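Local coordinates for chloride intracellular channel exc-4 (PDB 2YV9), which may insert into membranes to form chloride channels and is required to regulate lumen size as the excretory canal of the worm grows, at residues A[36-41]-A[199-204]; A[44-49]-A[99-104]; A[131-136]-A[208-213]; A[194-199]-A[226-231]. All blocks are in the same frame, centred on the assembly; numbering follows the deposited sequence.

Contact 1 (A[36-41]-A[199-204]); sequences ADLFCQ and LHHIRI
H201 reaches from its helix into the start of helix 38-52; its CG is anti to the carbonyl carbon (chi1 -76°), which carries the imidazole towards A36 and L38, where it is met on one face and at one edge. The face takes a methyl of L38: CD2 lies 3.5 Å from the centroid of the H201 ring and 18° off the ring normal, which fits a CH-pi contact. At the edge, in the plane of the ring, A36 O sits 3.0 Å from H201 CE1, while A36 CB also touches that carbon. This is the tightly packed part. Towards Q41 the fit is looser and is filled by a water molecule, which donates to Q41 OE1 (2.8 Å) and also bonds H201 NE2 (2.8 Å). The other ring nitrogen, ND1, is hydrogen-bonded to Y248, so both nitrogens are engaged and the rotation of the ring is fixed. With an alanine in place of the imidazole, the L38 methyl would probably lose the ring face it rests on, and the water and Y248 a nitrogen partner each. L38 also packs on P197 and R198 of helix 190-210 and on Y127 of helix 117-140, and A36 rests on H247 of helix 241-251.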
# COMPACT_ATOMS: atom_id res chain seq x y z
N ALA A 36 -0.99 -6.99 -13.80
CA ALA A 36 0.21 -7.63 -13.28
C ALA A 36 0.80 -6.97 -12.06
O ALA A 36 2.00 -7.14 -11.78
CB ALA A 36 1.22 -7.75 -14.35
N ASP A 37 -0.04 -6.32 -11.28
CA ASP A 37 0.39 -5.67 -10.07
C ASP A 37 0.78 -6.77 -9.09
O ASP A 37 -0.04 -7.67 -8.80
CB ASP A 37 -0.68 -4.75 -9.52
CG ASP A 37 -0.24 -4.04 -8.26
OD1 ASP A 37 0.05 -2.82 -8.35
OD2 ASP A 37 -0.18 -4.67 -7.16
N LEU A 38 2.03 -6.70 -8.57
CA LEU A 38 2.46 -7.80 -7.68
C LEU A 38 1.77 -7.84 -6.31
O LEU A 38 1.55 -8.93 -5.72
CB LEU A 38 3.95 -7.72 -7.49
CG LEU A 38 4.80 -8.13 -8.68
CD1 LEU A 38 6.27 -7.67 -8.46
CD2 LEU A 38 4.74 -9.62 -8.93
N PHE A 39 1.40 -6.68 -5.81
CA PHE A 39 0.69 -6.62 -4.49
C PHE A 39 -0.73 -7.17 -4.64
O PHE A 39 -1.23 -7.83 -3.76
CB PHE A 39 0.76 -5.21 -3.96
CG PHE A 39 2.16 -4.76 -3.85
CD1 PHE A 39 2.99 -5.31 -2.90
CD2 PHE A 39 2.71 -3.94 -4.80
CE1 PHE A 39 4.34 -4.92 -2.81
CE2 PHE A 39 4.06 -3.59 -4.72
CZ PHE A 39 4.85 -4.07 -3.72
N CYS A 40 -1.36 -6.92 -5.79
CA CYS A 40 -2.68 -7.51 -6.04
C CYS A 40 -2.59 -9.05 -6.07
O CYS A 40 -3.44 -9.76 -5.52
CB CYS A 40 -3.21 -7.05 -7.36
SG CYS A 40 -3.75 -5.25 -7.31
N GLN A 41 -1.58 -9.56 -6.76
CA GLN A 41 -1.45 -11.04 -6.82
C GLN A 41 -1.11 -11.64 -5.44
O GLN A 41 -1.59 -12.69 -5.07
CB GLN A 41 -0.46 -11.55 -7.81
CG GLN A 41 -0.76 -13.00 -8.06
CD GLN A 41 0.04 -13.72 -9.17
OE1 GLN A 41 0.91 -13.16 -9.84
NE2 GLN A 41 -0.26 -15.02 -9.33
N LEU A 199 9.03 -14.55 -9.40
CA LEU A 199 9.71 -15.50 -10.25
C LEU A 199 9.06 -15.61 -11.62
O LEU A 199 9.75 -15.64 -12.62
CB LEU A 199 9.80 -16.86 -9.57
CG LEU A 199 10.78 -17.01 -8.43
CD1 LEU A 199 10.60 -18.39 -7.69
CD2 LEU A 199 12.28 -16.91 -8.90
N HIS A 200 7.73 -15.69 -11.64
CA HIS A 200 7.02 -15.83 -12.91
C HIS A 200 7.20 -14.58 -13.75
O HIS A 200 7.46 -14.68 -14.97
CB HIS A 200 5.55 -16.02 -12.66
CG HIS A 200 4.79 -16.34 -13.90
ND1 HIS A 200 5.05 -17.44 -14.70
CD2 HIS A 200 3.80 -15.66 -14.52
CE1 HIS A 200 4.24 -17.42 -15.74
NE2 HIS A 200 3.47 -16.35 -15.66
N HIS A 201 7.12 -13.40 -13.13
CA HIS A 201 7.42 -12.13 -13.84
C HIS A 201 8.84 -12.20 -14.46
O HIS A 201 9.07 -11.85 -15.64
CB HIS A 201 7.35 -10.90 -12.94
CG HIS A 201 5.97 -10.45 -12.62
ND1 HIS A 201 5.64 -9.12 -12.45
CD2 HIS A 201 4.81 -11.15 -12.51
CE1 HIS A 201 4.35 -9.03 -12.17
NE2 HIS A 201 3.81 -10.24 -12.22
N ILE A 202 9.81 -12.65 -13.65
CA ILE A 202 11.17 -12.68 -14.12
C ILE A 202 11.27 -13.64 -15.31
O ILE A 202 11.97 -13.38 -16.29
CB ILE A 202 12.12 -13.13 -12.98
CG1 ILE A 202 12.25 -11.98 -12.00
CG2 ILE A 202 13.41 -13.49 -13.50
CD1 ILE A 202 13.00 -12.30 -10.70
N ARG A 203 10.56 -14.79 -15.23
CA ARG A 203 10.63 -15.77 -16.32
C ARG A 203 10.06 -15.22 -17.63
O ARG A 203 10.70 -15.25 -18.68
CB ARG A 203 9.88 -17.05 -15.95
CG ARG A 203 10.48 -18.28 -16.55
CD ARG A 203 9.92 -18.67 -17.87
NE ARG A 203 10.70 -19.72 -18.53
CZ ARG A 203 10.19 -20.82 -19.09
NH1 ARG A 203 8.90 -21.06 -19.10
NH2 ARG A 203 11.00 -21.67 -19.71
N ILE A 204 8.86 -14.68 -17.54
CA ILE A 204 8.17 -14.10 -18.72
C ILE A 204 8.94 -12.92 -19.28
O ILE A 204 9.14 -12.83 -20.49
CB ILE A 204 6.73 -13.67 -18.36
CG1 ILE A 204 5.87 -14.86 -17.92
CG2 ILE A 204 6.03 -12.97 -19.55
CD1 ILE A 204 5.89 -16.05 -18.87
O HOH W 1 1.30 -10.69 -11.06

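Contact 2 (A[44-49]-A[99-104]); sequences WMELYA and GRIFHL
The carboxylate of E46 is the flat group that meets the other helix: its OE1 lies 3.7 Å from I101 CD1 and 4.0 Å from I101 CG2, so the oxygen is pressed against the two methyls of one isoleucine. OE1 is buried here and has no polar partner in the model, and E46 also packs on E190; such surroundings would probably disfavour a charged carboxylate. Within segment 99-104 the R100 guanidinium has L104 CG over one face and H103 ND1 at its edge in plane, and R100 is salt-bridged to E84. I101 meets both E46 and L47 crosswise, at about a right angle. With CG1 anti to its carbonyl carbon (chi1 -55°), I101 turns that branch to L47, whose CD2 lies 4.0 Å from I101 CG1. A glycine in place of I101 would probably open a gap between the helices, where E46 OE1 and L47 CD2 would lose their apolar neighbour. L47 also touches L20 and L22 of strand 19-25, and L104 touches L20. Two helices packed on each other and on a strand of the mixed sheet belong to the thioredoxin-like N-terminal domain of the GST fold, whose helix 38-52 lies in the stretch predicted to span the membrane after insertion.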
# COMPACT_ATOMS: atom_id res chain seq x y z
N TRP A 44 -4.38 -11.66 -3.49
CA TRP A 44 -5.32 -12.59 -4.13
C TRP A 44 -4.91 -14.01 -3.77
O TRP A 44 -5.76 -14.81 -3.33
CB TRP A 44 -5.38 -12.37 -5.62
CG TRP A 44 -6.46 -13.10 -6.40
CD1 TRP A 44 -7.26 -14.15 -6.00
CD2 TRP A 44 -6.80 -12.82 -7.75
NE1 TRP A 44 -8.12 -14.50 -7.04
CE2 TRP A 44 -7.85 -13.67 -8.12
CE3 TRP A 44 -6.35 -11.85 -8.67
CZ2 TRP A 44 -8.39 -13.67 -9.40
CZ3 TRP A 44 -6.92 -11.81 -9.93
CH2 TRP A 44 -7.93 -12.73 -10.29
N MET A 45 -3.59 -14.31 -3.86
CA MET A 45 -3.19 -15.66 -3.44
C MET A 45 -3.58 -15.97 -1.99
O MET A 45 -4.08 -17.08 -1.67
CB MET A 45 -1.69 -15.85 -3.59
CG MET A 45 -1.23 -15.87 -5.04
SD MET A 45 0.49 -16.18 -5.40
CE MET A 45 0.73 -17.74 -4.60
N GLU A 46 -3.38 -15.01 -1.11
CA GLU A 46 -3.76 -15.22 0.30
C GLU A 46 -5.29 -15.42 0.44
O GLU A 46 -5.78 -16.33 1.16
CB GLU A 46 -3.26 -14.06 1.13
CG GLU A 46 -1.72 -14.00 1.24
CD GLU A 46 -1.20 -12.76 1.93
OE1 GLU A 46 -2.02 -11.92 2.38
OE2 GLU A 46 0.03 -12.64 2.02
N LEU A 47 -6.06 -14.55 -0.18
CA LEU A 47 -7.52 -14.74 -0.18
C LEU A 47 -7.95 -16.10 -0.75
O LEU A 47 -8.88 -16.72 -0.21
CB LEU A 47 -8.22 -13.61 -0.92
CG LEU A 47 -8.12 -12.31 -0.09
CD1 LEU A 47 -8.60 -11.09 -0.94
CD2 LEU A 47 -8.89 -12.31 1.18
N TYR A 48 -7.28 -16.56 -1.79
CA TYR A 48 -7.60 -17.86 -2.40
C TYR A 48 -7.35 -18.98 -1.40
O TYR A 48 -8.14 -19.92 -1.29
CB TYR A 48 -6.82 -18.13 -3.71
CG TYR A 48 -7.50 -19.18 -4.55
CD1 TYR A 48 -8.36 -18.82 -5.59
CD2 TYR A 48 -7.33 -20.52 -4.28
CE1 TYR A 48 -9.02 -19.77 -6.33
CE2 TYR A 48 -7.98 -21.49 -5.03
CZ TYR A 48 -8.82 -21.12 -6.04
OH TYR A 48 -9.47 -22.11 -6.81
N ALA A 49 -6.25 -18.88 -0.65
CA ALA A 49 -5.96 -19.88 0.39
C ALA A 49 -7.15 -20.03 1.34
O ALA A 49 -7.56 -21.14 1.69
CB ALA A 49 -4.69 -19.53 1.21
N GLY A 99 -3.43 -7.16 7.48
CA GLY A 99 -3.90 -7.28 8.89
C GLY A 99 -5.18 -8.09 8.99
O GLY A 99 -5.35 -8.97 9.87
N ARG A 100 -6.10 -7.82 8.10
CA ARG A 100 -7.40 -8.50 8.13
C ARG A 100 -7.22 -9.98 7.73
O ARG A 100 -7.80 -10.89 8.33
CB ARG A 100 -8.43 -7.81 7.24
CG ARG A 100 -9.82 -8.50 7.25
CD ARG A 100 -10.42 -8.63 8.67
NE ARG A 100 -11.76 -9.21 8.55
CZ ARG A 100 -12.27 -10.13 9.36
NH1 ARG A 100 -11.59 -10.60 10.39
NH2 ARG A 100 -13.50 -10.61 9.11
N ILE A 101 -6.40 -10.24 6.71
CA ILE A 101 -6.18 -11.62 6.25
C ILE A 101 -5.41 -12.39 7.32
O ILE A 101 -5.71 -13.56 7.58
CB ILE A 101 -5.48 -11.66 4.87
CG1 ILE A 101 -6.27 -10.85 3.83
CG2 ILE A 101 -5.27 -13.13 4.41
CD1 ILE A 101 -5.46 -10.64 2.52
N PHE A 102 -4.43 -11.75 7.97
CA PHE A 102 -3.64 -12.33 9.05
C PHE A 102 -4.56 -12.74 10.20
O PHE A 102 -4.38 -13.83 10.79
CB PHE A 102 -2.66 -11.29 9.57
CG PHE A 102 -1.81 -11.74 10.74
CD1 PHE A 102 -0.52 -12.17 10.51
CD2 PHE A 102 -2.28 -11.69 12.03
CE1 PHE A 102 0.29 -12.58 11.57
CE2 PHE A 102 -1.49 -12.12 13.08
CZ PHE A 102 -0.19 -12.54 12.84
N HIS A 103 -5.52 -11.88 10.51
CA HIS A 103 -6.46 -12.11 11.63
C HIS A 103 -7.26 -13.35 11.34
O HIS A 103 -7.34 -14.26 12.20
CB HIS A 103 -7.40 -10.92 11.84
CG HIS A 103 -8.34 -11.12 12.99
ND1 HIS A 103 -9.52 -11.83 12.87
CD2 HIS A 103 -8.24 -10.76 14.29
CE1 HIS A 103 -10.12 -11.88 14.05
NE2 HIS A 103 -9.37 -11.24 14.93
N LEU A 104 -7.88 -13.39 10.17
CA LEU A 104 -8.72 -14.49 9.73
C LEU A 104 -7.91 -15.81 9.67
O LEU A 104 -8.42 -16.85 10.11
CB LEU A 104 -9.34 -14.25 8.35
CG LEU A 104 -10.55 -13.32 8.32
CD1 LEU A 104 -10.95 -12.92 6.91
CD2 LEU A 104 -11.79 -13.96 9.04

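Contact 3 (A[131-136]-A[208-213]); sequences KLFLRA and SLLGFD
F133 has CG anti to the backbone N (chi1 -179°), which sends its ring across to L210 and F212, while the F212 ring comes to meet it from chi1 77°, with CG lodged between the backbone N and the carbonyl carbon. The two side chains slide past each other in opposite directions, CE2 of F133 lying 3.6 Å from CE2 of F212. Their ring centroids are 5.8 Å apart and the planes 57° to each other, an oblique pairing in which F212 CE2 stands at the edge of the F133 ring, near its plane. Beside them L210 CD1 touches both residues of the facing helix, 3.9 Å from F133 CD2 and as near to L134 CA, while L210 CD2 lies 3.7 Å from L134 CD1, the two leucines crossing at about a right angle. The contact belongs to the all-helical C-terminal part of the GST fold, and it falls where helix 190-210 ends. A wider pi-type turn at 208-210 precedes G211, which, with positive phi, is the first residue to leave the helix, and F212 after it points towards F133. L210 O lies in the plane of the F212 ring, at its edge. F212 also meets Y161 edge-to-face, F133 packs on H160 of helix 155-178, and L134 touches L75 of the second subunit.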
# COMPACT_ATOMS: atom_id res chain seq x y z
N LYS A 131 15.07 -5.55 -11.35
CA LYS A 131 14.65 -4.19 -11.79
C LYS A 131 15.84 -3.41 -12.34
O LYS A 131 15.74 -2.68 -13.38
CB LYS A 131 14.01 -3.48 -10.61
CG LYS A 131 12.59 -4.02 -10.29
CD LYS A 131 11.91 -3.17 -9.23
CE LYS A 131 12.53 -3.37 -7.85
NZ LYS A 131 11.83 -2.53 -6.79
N LEU A 132 16.98 -3.50 -11.65
CA LEU A 132 18.21 -2.83 -12.16
C LEU A 132 18.58 -3.32 -13.56
O LEU A 132 18.90 -2.50 -14.45
CB LEU A 132 19.40 -3.01 -11.23
CG LEU A 132 19.17 -2.30 -9.89
CD1 LEU A 132 20.23 -2.75 -8.83
CD2 LEU A 132 19.21 -0.78 -10.06
N PHE A 133 18.53 -4.62 -13.78
CA PHE A 133 18.93 -5.19 -15.06
C PHE A 133 17.90 -4.79 -16.15
O PHE A 133 18.25 -4.40 -17.29
CB PHE A 133 19.01 -6.71 -15.01
CG PHE A 133 19.44 -7.33 -16.31
CD1 PHE A 133 20.55 -6.86 -16.98
CD2 PHE A 133 18.72 -8.38 -16.89
CE1 PHE A 133 20.93 -7.42 -18.20
CE2 PHE A 133 19.08 -8.92 -18.09
CZ PHE A 133 20.17 -8.45 -18.76
N LEU A 134 16.63 -4.85 -15.78
CA LEU A 134 15.56 -4.45 -16.71
C LEU A 134 15.82 -3.03 -17.17
O LEU A 134 15.82 -2.75 -18.38
CB LEU A 134 14.20 -4.62 -16.07
CG LEU A 134 13.01 -4.03 -16.80
CD1 LEU A 134 12.74 -4.75 -18.12
CD2 LEU A 134 11.83 -4.06 -15.82
N ARG A 135 16.02 -2.12 -16.23
CA ARG A 135 16.24 -0.73 -16.61
C ARG A 135 17.57 -0.57 -17.39
O ARG A 135 17.61 0.12 -18.43
CB ARG A 135 16.24 0.15 -15.37
CG ARG A 135 16.65 1.61 -15.62
CD ARG A 135 15.57 2.31 -16.45
NE ARG A 135 15.75 3.76 -16.59
CZ ARG A 135 15.54 4.64 -15.62
NH1 ARG A 135 15.22 4.26 -14.40
NH2 ARG A 135 15.72 5.94 -15.85
N ALA A 136 18.65 -1.22 -16.94
CA ALA A 136 19.95 -1.04 -17.62
C ALA A 136 19.90 -1.58 -19.05
O ALA A 136 20.40 -0.93 -19.98
CB ALA A 136 21.03 -1.77 -16.85
N SER A 208 10.82 -12.78 -22.88
CA SER A 208 10.14 -11.94 -23.89
C SER A 208 10.88 -10.66 -24.26
O SER A 208 10.88 -10.25 -25.45
CB SER A 208 8.74 -11.61 -23.47
OG SER A 208 8.75 -10.76 -22.33
N LEU A 209 11.49 -10.03 -23.25
CA LEU A 209 12.15 -8.75 -23.38
C LEU A 209 13.67 -8.71 -23.13
O LEU A 209 14.39 -7.90 -23.74
CB LEU A 209 11.51 -7.74 -22.42
CG LEU A 209 10.06 -7.28 -22.57
CD1 LEU A 209 9.66 -6.33 -21.40
CD2 LEU A 209 9.90 -6.61 -23.90
N LEU A 210 14.18 -9.50 -22.20
CA LEU A 210 15.54 -9.30 -21.78
C LEU A 210 16.53 -10.34 -22.26
O LEU A 210 17.73 -10.16 -22.06
CB LEU A 210 15.60 -9.19 -20.26
CG LEU A 210 14.83 -8.07 -19.54
CD1 LEU A 210 15.00 -8.05 -18.06
CD2 LEU A 210 15.20 -6.70 -20.08
N GLY A 211 16.06 -11.43 -22.83
CA GLY A 211 16.99 -12.33 -23.53
C GLY A 211 17.62 -13.41 -22.65
O GLY A 211 18.74 -13.82 -22.89
N PHE A 212 16.86 -13.93 -21.67
CA PHE A 212 17.40 -14.93 -20.77
C PHE A 212 16.26 -15.71 -20.11
O PHE A 212 15.14 -15.22 -20.01
CB PHE A 212 18.34 -14.29 -19.73
CG PHE A 212 17.62 -13.56 -18.61
CD1 PHE A 212 17.28 -14.23 -17.43
CD2 PHE A 212 17.32 -12.21 -18.71
CE1 PHE A 212 16.63 -13.60 -16.39
CE2 PHE A 212 16.66 -11.55 -17.68
CZ PHE A 212 16.34 -12.23 -16.50
N ASP A 213 16.58 -16.94 -19.69
CA ASP A 213 15.67 -17.75 -18.90
C ASP A 213 16.31 -17.92 -17.52
O ASP A 213 17.50 -17.61 -17.31
CB ASP A 213 15.49 -19.13 -19.54
CG ASP A 213 14.17 -19.81 -19.15
OD1 ASP A 213 13.38 -19.27 -18.36
OD2 ASP A 213 13.90 -20.88 -19.73

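Contact 4 (A[194-199]-A[226-231]); sequences ELMPRL and LTAYRT
M196 lies across A228 with its thioether chain stretched out. CG is anti to the carbonyl carbon, and the chain stays extended from there (chi2 174°), so CB, CG, SD and CE pass in turn over the alanine. SD stands 3.8 Å from A228 CB, and the terminal CE goes on to within 3.7 Å of A228 N, resting on the backbone as well as the methyl. CE also comes to 4.1 Å from T227 CG2, at the margin of the contact. The small side chain of A228 is consistent with this close approach: the CA atoms of M196 and A228 are 6.3 Å apart, the nearest pair between the two segments.

Each segment is tied within itself. P197 has no N-H to give to the turn before it, and helix 190-210 is kinked there; the R198 N to E194 O bond is weak and long, but R198 NH1 also donates to E194 O at 2.9 Å, the oxygen lying 7° out of the guanidinium plane. In segment 226-231 a type I turn runs from A228 to T231. T231 OG1 donates to T227 O at 2.7 Å from above the carbonyl plane, while R230 N reaches the same oxygen from the opposite face. T231 OG1 is further hydrogen-bonded to Y182.

M196 and L195 also touch Y224 of helix 219-228. P197 packs on Q41 and M45 of helix 38-52, and L195, R198 and L199 lean on helix 117-140, where R198 makes a cation-pi contact with Y127.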
# COMPACT_ATOMS: atom_id res chain seq x y z
N GLU A 194 4.60 -13.70 -2.43
CA GLU A 194 5.50 -12.66 -2.94
C GLU A 194 6.51 -13.20 -3.96
O GLU A 194 6.71 -12.63 -5.04
CB GLU A 194 6.22 -12.00 -1.79
CG GLU A 194 5.21 -11.32 -0.86
CD GLU A 194 5.75 -11.00 0.53
OE1 GLU A 194 6.94 -11.25 0.79
OE2 GLU A 194 4.95 -10.42 1.32
N LEU A 195 7.15 -14.30 -3.63
CA LEU A 195 8.20 -14.86 -4.53
C LEU A 195 7.65 -15.51 -5.78
O LEU A 195 8.25 -15.39 -6.83
CB LEU A 195 9.00 -15.93 -3.75
CG LEU A 195 10.22 -16.49 -4.47
CD1 LEU A 195 11.16 -15.34 -4.91
CD2 LEU A 195 10.95 -17.53 -3.56
N MET A 196 6.55 -16.27 -5.70
CA MET A 196 6.16 -17.01 -6.89
C MET A 196 5.74 -16.01 -8.01
O MET A 196 6.21 -16.12 -9.13
CB MET A 196 5.07 -18.04 -6.59
CG MET A 196 5.58 -19.20 -5.75
SD MET A 196 4.17 -20.29 -5.29
CE MET A 196 5.10 -21.83 -4.98
N PRO A 197 4.92 -15.01 -7.65
CA PRO A 197 4.67 -13.99 -8.76
C PRO A 197 5.95 -13.31 -9.28
O PRO A 197 6.11 -13.18 -10.47
CB PRO A 197 3.72 -13.00 -8.08
CG PRO A 197 2.99 -13.86 -7.01
CD PRO A 197 4.10 -14.75 -6.46
N ARG A 198 6.89 -12.97 -8.39
CA ARG A 198 8.15 -12.35 -8.82
C ARG A 198 8.94 -13.28 -9.77
O ARG A 198 9.47 -12.88 -10.82
CB ARG A 198 8.93 -11.82 -7.65
CG ARG A 198 8.24 -10.61 -6.99
CD ARG A 198 8.89 -10.17 -5.66
NE ARG A 198 8.35 -8.90 -5.16
CZ ARG A 198 7.09 -8.73 -4.77
NH1 ARG A 198 6.25 -9.77 -4.74
NH2 ARG A 198 6.65 -7.54 -4.41
N LEU A 199 9.03 -14.55 -9.40
CA LEU A 199 9.71 -15.50 -10.25
C LEU A 199 9.06 -15.61 -11.62
O LEU A 199 9.75 -15.64 -12.62
CB LEU A 199 9.80 -16.86 -9.57
CG LEU A 199 10.78 -17.01 -8.43
CD1 LEU A 199 10.60 -18.39 -7.69
CD2 LEU A 199 12.28 -16.91 -8.90
N LEU A 226 7.48 -24.98 -10.65
CA LEU A 226 6.49 -26.02 -10.95
C LEU A 226 5.41 -26.11 -9.87
O LEU A 226 4.24 -26.17 -10.19
CB LEU A 226 7.17 -27.36 -11.14
CG LEU A 226 6.26 -28.54 -11.50
CD1 LEU A 226 5.26 -28.30 -12.65
CD2 LEU A 226 7.17 -29.80 -11.80
N THR A 227 5.81 -26.08 -8.61
CA THR A 227 4.86 -26.02 -7.51
C THR A 227 3.91 -24.84 -7.72
O THR A 227 2.73 -24.98 -7.59
CB THR A 227 5.58 -26.00 -6.18
OG1 THR A 227 6.30 -27.25 -6.07
CG2 THR A 227 4.61 -25.86 -5.05
N ALA A 228 4.44 -23.68 -8.10
CA ALA A 228 3.58 -22.52 -8.36
C ALA A 228 2.48 -22.82 -9.39
O ALA A 228 1.32 -22.51 -9.23
CB ALA A 228 4.44 -21.35 -8.89
N TYR A 229 2.94 -23.39 -10.48
CA TYR A 229 2.11 -23.69 -11.66
C TYR A 229 1.15 -24.85 -11.37
O TYR A 229 0.36 -25.17 -12.25
CB TYR A 229 3.03 -24.04 -12.83
CG TYR A 229 3.95 -22.93 -13.29
CD1 TYR A 229 3.70 -21.58 -12.95
CD2 TYR A 229 4.98 -23.18 -14.19
CE1 TYR A 229 4.54 -20.55 -13.45
CE2 TYR A 229 5.78 -22.16 -14.68
CZ TYR A 229 5.55 -20.85 -14.28
OH TYR A 229 6.35 -19.84 -14.78
N ARG A 230 1.28 -25.47 -10.18
CA ARG A 230 0.30 -26.47 -9.69
C ARG A 230 -0.52 -26.03 -8.45
O ARG A 230 -1.31 -26.82 -7.89
CB ARG A 230 1.00 -27.83 -9.42
CG ARG A 230 1.63 -28.49 -10.64
CD ARG A 230 2.46 -29.70 -10.20
NE ARG A 230 3.05 -30.46 -11.30
CZ ARG A 230 3.81 -31.55 -11.14
NH1 ARG A 230 4.08 -32.01 -9.92
NH2 ARG A 230 4.30 -32.18 -12.20
N THR A 231 -0.33 -24.77 -7.99
CA THR A 231 -1.00 -24.22 -6.84
C THR A 231 -2.15 -23.36 -7.36
O THR A 231 -1.93 -22.34 -8.02
CB THR A 231 -0.02 -23.35 -6.07
OG1 THR A 231 1.08 -24.15 -5.59
CG2 THR A 231 -0.69 -22.63 -4.90

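In the fold
Following the chain from the N terminus, contact 1 opens first and closes a long loop, from the start of helix 38-52 to helix 190-210, tying the thioredoxin-like part to the helical part. Contact 2 is nested inside it and joins helices 38-52 and 94-107. Contact 3 opens within the same loop at helix 117-140 but closes beyond contact 1, so the two cross. Contact 4 opens at 194-199 and closes at 226-231, joining helix 190-210 to helix 219-228 and its turn; it shares L199 with contact 1 and crosses contacts 1 and 3. Salt bridge R203–D213 links contacts 1 and 3, and the probable hydrogen bond H200–Y229 links contacts 1 and 4. Contacts 2 and 3 lie on opposite sides of the chain's centre.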